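Long-range contacts in fiber (PDB 5NBH), which probably attaches the virus to its host cell, being the distal part of a trimeric adenovirus fibre whose head binds N-acetylglucosamine: residues I121-E126 with P222-S227; C198-T203 with M226-E231. One frame throughout, in Å; residues are numbered along the deposited sequence. Where two conformers were deposited one is given.

Contact 1 of 2, residues I121-E126 with P222-S227; sequences IDVTGE and PIFQMS
NE2 of Q225 is held by two oxygens, OD1 of D122 in its own chain and the backbone O of M229 of a neighbouring subunit. The bond from Q225 NE2 to D122 OD1 is long, at 3.3 Å, and uses the oxygen's anti lone pair. M229 is the stronger partner. The Q225 chain runs extended, with CG anti to the backbone N (chi1 -178°), which brings the amide up to the D122 carboxylate. The two flat groups are steeply turned, their planes 76° apart.

Beneath these side chains lies a regular antiparallel ladder. I121 faces M226 and V123 faces F224 as hydrogen-bonded pairs. D122 with Q225 and T124 with I223 are non-hydrogen-bonded pairs. In the V123-F224 pair, V123 N to F224 O is 2.8 Å and F224 N to V123 O is 3.0 Å. The last rung, G125 N to P222 O, is short at 2.7 Å but bent, with 144° at the hydrogen.

On the face of I121, V123, F224 and M226 the contact is apolar. The F224 ring lies beside V123. V123 CB covers one ring face, 4.1 Å from the centroid, and V123 CG2 meets F224 CZ at 3.7 Å. Strands 179-188 and 208-217 pack on this face. P222 borders the N-acetylglucosamine site.

The two faces differ in chemistry. I121, V123, F224 and M226 turn into the domain. On the other face D122 and Q225 pack against a neighbouring subunit, beside T124 and I223. Both ends of the buried Q225 amide bond the M229 backbone of that subunit, and D122 adds a second, long partner to NE2. The amide thus ties this strand pair to the trimer interface.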
loop_
_atom_site.group_PDB
_atom_site.type_symbol
_atom_site.label_atom_id
_atom_site.label_comp_id
_atom_site.label_asym_id
_atom_site.label_seq_id
_atom_site.Cartn_x
_atom_site.Cartn_y
_atom_site.Cartn_z
ATOM N N ILE A 121 6.189 -3.854 -10.113
ATOM C CA ILE A 121 6.372 -4.501 -11.390
ATOM C C ILE A 121 6.820 -5.947 -11.196
ATOM O O ILE A 121 7.591 -6.257 -10.303
ATOM C CB ILE A 121 7.368 -3.724 -12.299
ATOM C CG1 ILE A 121 7.336 -4.270 -13.721
ATOM C CG2 ILE A 121 8.771 -3.707 -11.708
ATOM C CD1 ILE A 121 8.025 -3.336 -14.720
ATOM N N ASP A 122 6.311 -6.804 -12.058
ATOM C CA ASP A 122 6.674 -8.217 -12.089
ATOM C C ASP A 122 7.212 -8.460 -13.479
ATOM O O ASP A 122 6.455 -8.380 -14.430
ATOM C CB ASP A 122 5.416 -9.030 -11.857
ATOM C CG ASP A 122 5.718 -10.407 -11.426
ATOM O OD1 ASP A 122 5.596 -10.669 -10.222
ATOM O OD2 ASP A 122 6.143 -11.198 -12.273
ATOM N N VAL A 123 8.516 -8.694 -13.615
ATOM C CA VAL A 123 9.172 -8.743 -14.927
ATOM C C VAL A 123 9.528 -10.184 -15.184
ATOM O O VAL A 123 10.127 -10.824 -14.341
ATOM C CB VAL A 123 10.475 -7.903 -14.951
ATOM C CG1 VAL A 123 11.218 -8.032 -16.290
ATOM C CG2 VAL A 123 10.194 -6.442 -14.666
ATOM N N THR A 124 9.145 -10.715 -16.330
ATOM C CA THR A 124 9.556 -12.063 -16.712
ATOM C C THR A 124 10.312 -11.960 -18.038
ATOM O O THR A 124 9.722 -11.890 -19.122
ATOM C CB THR A 124 8.372 -13.024 -16.844
ATOM O OG1 THR A 124 7.645 -13.059 -15.610
ATOM C CG2 THR A 124 8.844 -14.429 -17.156
ATOM N N GLY A 125 11.631 -11.891 -17.915
ATOM C CA GLY A 125 12.547 -11.902 -19.070
ATOM C C GLY A 125 12.601 -13.254 -19.762
ATOM O O GLY A 125 12.370 -14.310 -19.153
ATOM N N GLU A 126 12.910 -13.218 -21.061
ATOM C CA GLU A 126 12.908 -14.422 -21.874
ATOM C C GLU A 126 14.293 -15.001 -22.024
ATOM O O GLU A 126 14.420 -16.181 -22.260
ATOM C CB GLU A 126 12.413 -14.128 -23.274
ATOM C CG GLU A 126 10.967 -13.729 -23.391
ATOM C CD GLU A 126 10.552 -13.557 -24.843
ATOM O OE1 GLU A 126 11.398 -13.268 -25.738
ATOM O OE2 GLU A 126 9.354 -13.726 -25.092
ATOM N N PRO A 222 16.266 -12.287 -16.490
ATOM C CA PRO A 222 15.770 -11.270 -15.559
ATOM C C PRO A 222 14.292 -11.529 -15.252
ATOM O O PRO A 222 13.419 -11.185 -16.025
ATOM C CB PRO A 222 16.050 -9.945 -16.283
ATOM C CG PRO A 222 16.091 -10.313 -17.735
ATOM C CD PRO A 222 16.542 -11.748 -17.833
ATOM N N ILE A 223 14.056 -12.229 -14.155
ATOM C CA ILE A 223 12.729 -12.616 -13.734
ATOM C C ILE A 223 12.645 -12.257 -12.259
ATOM O O ILE A 223 13.255 -12.917 -11.442
ATOM C CB ILE A 223 12.484 -14.126 -13.911
ATOM C CG1 ILE A 223 12.618 -14.498 -15.377
ATOM C CG2 ILE A 223 11.106 -14.500 -13.374
ATOM C CD1 ILE A 223 12.377 -15.972 -15.674
ATOM N N PHE A 224 11.931 -11.178 -11.953
ATOM C CA PHE A 224 11.904 -10.589 -10.622
ATOM C C PHE A 224 10.676 -9.715 -10.404
ATOM O O PHE A 224 10.061 -9.331 -11.383
ATOM C CB PHE A 224 13.153 -9.738 -10.396
ATOM C CG PHE A 224 13.293 -8.589 -11.342
ATOM C CD1 PHE A 224 13.929 -8.748 -12.572
ATOM C CD2 PHE A 224 12.825 -7.337 -11.005
ATOM C CE1 PHE A 224 14.085 -7.671 -13.441
ATOM C CE2 PHE A 224 12.975 -6.266 -11.871
ATOM C CZ PHE A 224 13.590 -6.434 -13.094
ATOM N N GLN A 225 10.355 -9.415 -9.133
ATOM C CA GLN A 225 9.334 -8.426 -8.740
ATOM C C GLN A 225 10.056 -7.348 -7.928
ATOM O O GLN A 225 10.998 -7.634 -7.176
ATOM C CB GLN A 225 8.161 -9.029 -7.882
ATOM C CG GLN A 225 7.042 -8.018 -7.493
ATOM C CD GLN A 225 5.823 -8.571 -6.696
ATOM O OE1 GLN A 225 5.693 -8.309 -5.497
ATOM N NE2 GLN A 225 4.885 -9.200 -7.387
ATOM N N MET A 226 9.670 -6.101 -8.126
ATOM C CA MET A 226 10.125 -5.035 -7.238
ATOM C C MET A 226 9.153 -3.889 -7.160
ATOM O O MET A 226 8.321 -3.711 -8.013
ATOM C CB MET A 226 11.531 -4.529 -7.554
ATOM C CG MET A 226 11.810 -3.893 -8.894
ATOM S SD MET A 226 13.039 -2.608 -8.548
ATOM C CE MET A 226 11.888 -1.595 -7.627
ATOM N N SER A 227 9.246 -3.171 -6.058
ATOM C CA SER A 227 8.333 -2.078 -5.807
ATOM C C SER A 227 9.116 -0.974 -5.191
ATOM O O SER A 227 10.148 -1.217 -4.554
ATOM C CB SER A 227 7.135 -2.533 -4.936
ATOM O OG SER A 227 7.495 -2.671 -3.605
#

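Contact 2 of 2, residues C198-T203 with M226-E231; sequences CSYALT and MSFMYE
The rings of Y200 and F228 stack face to face, with centroids 4.0 Å apart and planes only 8° from parallel. Each ring also lies over the other residue's CB. Y200 CB is 3.6 Å from F228 CE1, and F228 CB is 4.2 Å from the centroid of the Y200 ring. The matching first torsions, with CG between the backbone N and the carbonyl carbon (chi1 59° for Y200), swing both rings into the gap between the strands.

L202 fills the next position. Its two methyls divide between two aromatic partners. L202 CD1 meets F228 CE2 at 3.8 Å, oblique to the ring; the two side chains pass in opposite directions. L202 CD2 sits over a face of the Y230 ring, offset toward the rim and 3.5 Å from Y230 CG. At the other end of the row, in the conformer given, C198 CB is 3.6 Å from M226 SD.

All six of these residues are buried, and the interaction is packing throughout. The strand segments run in roughly the same direction, 35° apart, with axes 9.3 Å apart at closest approach. Every second residue points its side chain toward the other strand.

The next shell holds these groups in place. F119 meets the F228 ring, and L213 packs on Y200. M182 touches both M226 and F228. P170 and K178 lie against L202 and Y230, and the Y230 hydroxyl hydrogen-bonds to I168 O. Q225 of the third subunit packs on both Y200 and F228.

The strands belong to different sheets, 191-205 to one and 223-231 to the other. Such interlocking of alternate side chains between two facing antiparallel sheets is the core of a beta-sandwich, the fold of adenovirus fibre heads.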
loop_
_atom_site.group_PDB
_atom_site.type_symbol
_atom_site.label_atom_id
_atom_site.label_comp_id
_atom_site.label_asym_id
_atom_site.label_seq_id
_atom_site.Cartn_x
_atom_site.Cartn_y
_atom_site.Cartn_z
ATOM N N CYS A 198 18.101 -3.831 -8.756
ATOM C CA CYS A 198 17.499 -3.158 -9.863
ATOM C C CYS A 198 17.415 -1.676 -9.518
ATOM O O CYS A 198 16.998 -1.311 -8.406
ATOM C CB CYS A 198 16.112 -3.722 -10.131
ATOM S SG CYS A 198 15.292 -3.078 -11.623
ATOM N N SER A 199 17.828 -0.825 -10.440
ATOM C CA SER A 199 17.645 0.614 -10.246
ATOM C C SER A 199 16.281 1.085 -10.773
ATOM O O SER A 199 15.683 0.456 -11.650
ATOM C CB SER A 199 18.746 1.396 -10.914
ATOM O OG SER A 199 18.696 1.250 -12.274
ATOM N N TYR A 200 15.830 2.204 -10.247
ATOM C CA TYR A 200 14.700 2.912 -10.830
ATOM C C TYR A 200 15.088 4.378 -10.953
ATOM O O TYR A 200 15.833 4.911 -10.138
ATOM C CB TYR A 200 13.412 2.701 -10.009
ATOM C CG TYR A 200 13.571 3.182 -8.590
ATOM C CD1 TYR A 200 14.064 2.329 -7.620
ATOM C CD2 TYR A 200 13.276 4.503 -8.228
ATOM C CE1 TYR A 200 14.247 2.748 -6.304
ATOM C CE2 TYR A 200 13.478 4.946 -6.900
ATOM C CZ TYR A 200 13.958 4.051 -5.950
ATOM O OH TYR A 200 14.202 4.446 -4.633
ATOM N N ALA A 201 14.532 5.044 -11.934
ATOM C CA ALA A 201 14.784 6.470 -12.150
ATOM C C ALA A 201 13.556 7.072 -12.796
ATOM O O ALA A 201 13.030 6.529 -13.780
ATOM C CB ALA A 201 16.007 6.644 -13.027
ATOM N N LEU A 202 13.054 8.146 -12.204
ATOM C CA LEU A 202 11.928 8.897 -12.753
ATOM C C LEU A 202 12.459 10.164 -13.401
ATOM O O LEU A 202 13.153 10.942 -12.751
ATOM C CB LEU A 202 10.971 9.319 -11.643
ATOM C CG LEU A 202 9.962 8.244 -11.191
ATOM C CD1 LEU A 202 10.515 6.860 -10.964
ATOM C CD2 LEU A 202 9.233 8.788 -9.959
ATOM N N THR A 203 12.122 10.372 -14.657
ATOM C CA THR A 203 12.558 11.612 -15.366
ATOM C C THR A 203 11.478 12.099 -16.308
ATOM O O THR A 203 10.566 11.356 -16.627
ATOM C CB THR A 203 13.816 11.346 -16.210
ATOM O OG1 THR A 203 13.586 10.291 -17.142
ATOM C CG2 THR A 203 14.969 10.975 -15.322
ATOM N N MET A 226 9.670 -6.101 -8.126
ATOM C CA MET A 226 10.125 -5.035 -7.238
ATOM C C MET A 226 9.153 -3.889 -7.160
ATOM O O MET A 226 8.321 -3.711 -8.013
ATOM C CB MET A 226 11.531 -4.529 -7.554
ATOM C CG MET A 226 11.810 -3.893 -8.894
ATOM S SD MET A 226 13.039 -2.608 -8.548
ATOM C CE MET A 226 11.888 -1.595 -7.627
ATOM N N SER A 227 9.246 -3.171 -6.058
ATOM C CA SER A 227 8.333 -2.078 -5.807
ATOM C C SER A 227 9.116 -0.974 -5.191
ATOM O O SER A 227 10.148 -1.217 -4.554
ATOM C CB SER A 227 7.135 -2.533 -4.936
ATOM O OG SER A 227 7.495 -2.671 -3.605
ATOM N N PHE A 228 8.637 0.237 -5.378
ATOM C CA PHE A 228 9.177 1.415 -4.704
ATOM C C PHE A 228 8.073 2.458 -4.602
ATOM O O PHE A 228 7.064 2.349 -5.293
ATOM C CB PHE A 228 10.425 1.970 -5.444
ATOM C CG PHE A 228 10.145 2.487 -6.829
ATOM C CD1 PHE A 228 10.226 1.652 -7.931
ATOM C CD2 PHE A 228 9.844 3.824 -7.042
ATOM C CE1 PHE A 228 9.993 2.119 -9.216
ATOM C CE2 PHE A 228 9.590 4.289 -8.327
ATOM C CZ PHE A 228 9.644 3.440 -9.402
ATOM N N MET A 229 8.267 3.471 -3.768
ATOM C CA MET A 229 7.313 4.557 -3.642
ATOM C C MET A 229 7.885 5.894 -4.128
ATOM O O MET A 229 9.058 6.160 -3.992
ATOM C CB MET A 229 6.859 4.659 -2.192
ATOM C CG MET A 229 6.002 3.457 -1.824
ATOM S SD MET A 229 5.340 3.330 -0.155
ATOM C CE MET A 229 5.232 5.010 0.306
ATOM N N TYR A 230 7.009 6.713 -4.669
ATOM C CA TYR A 230 7.308 8.078 -4.991
ATOM C C TYR A 230 6.098 8.967 -4.728
ATOM O O TYR A 230 5.050 8.502 -4.255
ATOM C CB TYR A 230 7.845 8.143 -6.446
ATOM C CG TYR A 230 6.872 7.882 -7.574
ATOM C CD1 TYR A 230 6.681 6.592 -8.091
ATOM C CD2 TYR A 230 6.150 8.934 -8.150
ATOM C CE1 TYR A 230 5.814 6.359 -9.154
ATOM C CE2 TYR A 230 5.287 8.710 -9.210
ATOM C CZ TYR A 230 5.111 7.430 -9.699
ATOM O OH TYR A 230 4.276 7.174 -10.760
ATOM N N GLU A 231 6.251 10.258 -5.005
ATOM C CA GLU A 231 5.208 11.231 -4.772
ATOM C C GLU A 231 4.684 11.806 -6.086
ATOM O O GLU A 231 5.487 12.062 -7.031
ATOM C CB GLU A 231 5.774 12.341 -3.886
ATOM C CG GLU A 231 4.703 13.179 -3.240
ATOM C CD GLU A 231 5.175 13.845 -1.974
ATOM O OE1 GLU A 231 6.416 13.904 -1.737
ATOM O OE2 GLU A 231 4.289 14.319 -1.239
#

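How the contacts relate
Both contacts use strand 223-231, and their centres lie 14 Å apart. Contact 1 joins this strand to its neighbour 116-125 within one sheet. Contact 2 joins it to strand 191-205 of the facing sheet. M226 belongs to both, and F224 CE2 of contact 1 meets C198 SG of contact 2 at 3.9 Å, so their hydrophobic layers are continuous. The P222 side chain is about 3 Å from that of Q133. The C198 side chain is about 8 Å from those of Q133 and T132, residues that bind N-acetylglucosamine; no sugar is bound to this chain. Through Q225 and M229, contact 1 of one subunit meets contact 2 of the next.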